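Local coordinates for putative PAS/PAC sensor protein (Nakamurella multipartita DSM 44233, PDB 6HMJ), which binds flavin mononucleotide as a light-oxygen-voltage blue-light receptor and probably binds RNA to regulate translation, at residues V47-A50 / H51-P54. Residues are numbered along the deposited sequence; the frame is centred on the assembly and turned at random.
Sequences VVLA and HLHP
His51 lies alongside Val47 at the C-terminal end of helix 45-50, where its ring nitrogen ND1 donates a hydrogen bond to Val47 O at 3.0 Å. His51 CG lies beside the backbone N (chi1 -66°), which turns the imidazole back along the helix; the oxygen is tilted 31° from the ring plane, and the N-H points only loosely at it. A histidine suits this place because it offers both a donor and a flat edge, against which Val47 CG1 packs in plane, 3.9 Å from His51 CE1. With an alanine here, Val47 O would probably lose its imidazole donor and a gap would be likely to open beside Val47 CG1. The backbone N of His51 meanwhile bonds to Val48 O (2.9 Å), an i to i+3 spacing. Next, Leu52 N bonds to Leu49 O at 3.1 Å, approaching from well above the carbonyl plane. The buried, apolar setting beside Val48 and Trp60 of helix 54-70 suits a leucine, whose Leu52 CD1 lies 3.8 Å from Val48 CG1. His53 then turns away and caps Asp55 N through ND1. Successive i to i+3 bonds ending one helix and a histidine N-cap starting the next characterise a short interhelical turn, here within the N-terminal PAS domain.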
ATOM      1  N   VAL A  47       0.213  64.349   0.477  1.00 84.73           N
ATOM      2  CA  VAL A  47      -0.433  63.349  -0.369  1.00 81.32           C
ATOM      3  C   VAL A  47      -0.152  61.945   0.149  1.00 78.36           C
ATOM      4  O   VAL A  47      -1.046  61.090   0.177  1.00 78.58           O
ATOM      5  CB  VAL A  47       0.028  63.507  -1.831  1.00 81.62           C
ATOM      6  CG1 VAL A  47      -0.516  62.375  -2.686  1.00 79.52           C
ATOM      7  CG2 VAL A  47      -0.426  64.843  -2.393  1.00 85.01           C
ATOM      8  N   VAL A  48       1.091  61.679   0.551  1.00 75.62           N
ATOM      9  CA  VAL A  48       1.426  60.379   1.126  1.00 71.81           C
ATOM     10  C   VAL A  48       0.552  60.089   2.340  1.00 73.04           C
ATOM     11  O   VAL A  48      -0.111  59.047   2.415  1.00 73.56           O
ATOM     12  CB  VAL A  48       2.922  60.317   1.484  1.00 71.23           C
ATOM     13  CG1 VAL A  48       3.228  59.056   2.290  1.00 69.75           C
ATOM     14  CG2 VAL A  48       3.769  60.353   0.224  1.00 70.28           C
ATOM     15  N   LEU A  49       0.521  61.015   3.303  1.00 74.49           N
ATOM     16  CA  LEU A  49      -0.251  60.785   4.520  1.00 76.50           C
ATOM     17  C   LEU A  49      -1.726  60.555   4.225  1.00 76.97           C
ATOM     18  O   LEU A  49      -2.406  59.852   4.982  1.00 75.98           O
ATOM     19  CB  LEU A  49      -0.084  61.959   5.482  1.00 79.63           C
ATOM     20  CG  LEU A  49       1.326  62.132   6.050  1.00 80.82           C
ATOM     21  CD1 LEU A  49       1.594  63.594   6.382  1.00 83.76           C
ATOM     22  CD2 LEU A  49       1.543  61.241   7.266  1.00 81.37           C
ATOM     23  N   ALA A  50      -2.242  61.138   3.142  1.00 79.12           N
ATOM     24  CA  ALA A  50      -3.645  60.951   2.792  1.00 78.74           C
ATOM     25  C   ALA A  50      -3.945  59.518   2.368  1.00 75.93           C
ATOM     26  O   ALA A  50      -5.109  59.104   2.420  1.00 75.95           O
ATOM     27  CB  ALA A  50      -4.047  61.921   1.679  1.00 79.08           C
ATOM     28  N   HIS A  51      -2.934  58.758   1.948  1.00 75.30           N
ATOM     29  CA  HIS A  51      -3.111  57.352   1.606  1.00 75.75           C
ATOM     30  C   HIS A  51      -2.712  56.411   2.737  1.00 76.77           C
ATOM     31  O   HIS A  51      -2.787  55.191   2.562  1.00 77.87           O
ATOM     32  CB  HIS A  51      -2.308  57.006   0.348  1.00 73.79           C
ATOM     33  CG  HIS A  51      -2.793  57.697  -0.887  1.00 76.19           C
ATOM     34  ND1 HIS A  51      -2.180  58.818  -1.403  1.00 76.34           N
ATOM     35  CD2 HIS A  51      -3.836  57.428  -1.707  1.00 76.75           C
ATOM     36  CE1 HIS A  51      -2.823  59.208  -2.489  1.00 77.89           C
ATOM     37  NE2 HIS A  51      -3.832  58.382  -2.695  1.00 77.31           N
ATOM     38  N   LEU A  52      -2.281  56.941   3.877  1.00 76.86           N
ATOM     39  CA  LEU A  52      -2.090  56.139   5.075  1.00 77.83           C
ATOM     40  C   LEU A  52      -3.360  56.163   5.919  1.00 79.39           C
ATOM     41  O   LEU A  52      -4.216  57.042   5.776  1.00 80.62           O
ATOM     42  CB  LEU A  52      -0.906  56.634   5.907  1.00 79.51           C
ATOM     43  CG  LEU A  52       0.506  56.261   5.444  1.00 78.75           C
ATOM     44  CD1 LEU A  52       0.803  56.714   4.028  1.00 78.02           C
ATOM     45  CD2 LEU A  52       1.524  56.845   6.412  1.00 79.69           C
ATOM     46  N   HIS A  53      -3.468  55.194   6.808  1.00 79.33           N
ATOM     47  CA  HIS A  53      -4.621  55.170   7.695  1.00 79.71           C
ATOM     48  C   HIS A  53      -4.459  56.238   8.775  1.00 81.28           C
ATOM     49  O   HIS A  53      -3.346  56.462   9.256  1.00 81.32           O
ATOM     50  CB  HIS A  53      -4.780  53.794   8.337  1.00 77.16           C
ATOM     51  CG  HIS A  53      -6.068  53.622   9.078  1.00 80.39           C
ATOM     52  ND1 HIS A  53      -6.195  53.877  10.427  1.00 81.93           N
ATOM     53  CD2 HIS A  53      -7.293  53.228   8.655  1.00 79.87           C
ATOM     54  CE1 HIS A  53      -7.439  53.645  10.802  1.00 86.13           C
ATOM     55  NE2 HIS A  53      -8.126  53.250   9.747  1.00 83.95           N
ATOM     56  N   PRO A  54      -5.548  56.928   9.157  1.00 83.68           N
ATOM     57  CA  PRO A  54      -5.445  57.954  10.204  1.00 86.26           C
ATOM     58  C   PRO A  54      -4.562  57.558  11.377  1.00 87.08           C
ATOM     59  O   PRO A  54      -3.837  58.395  11.923  1.00 88.88           O
ATOM     60  CB  PRO A  54      -6.904  58.134  10.641  1.00 90.29           C
ATOM     61  CG  PRO A  54      -7.677  57.910   9.385  1.00 89.25           C
ATOM     62  CD  PRO A  54      -6.900  56.888   8.568  1.00 85.19           C
TER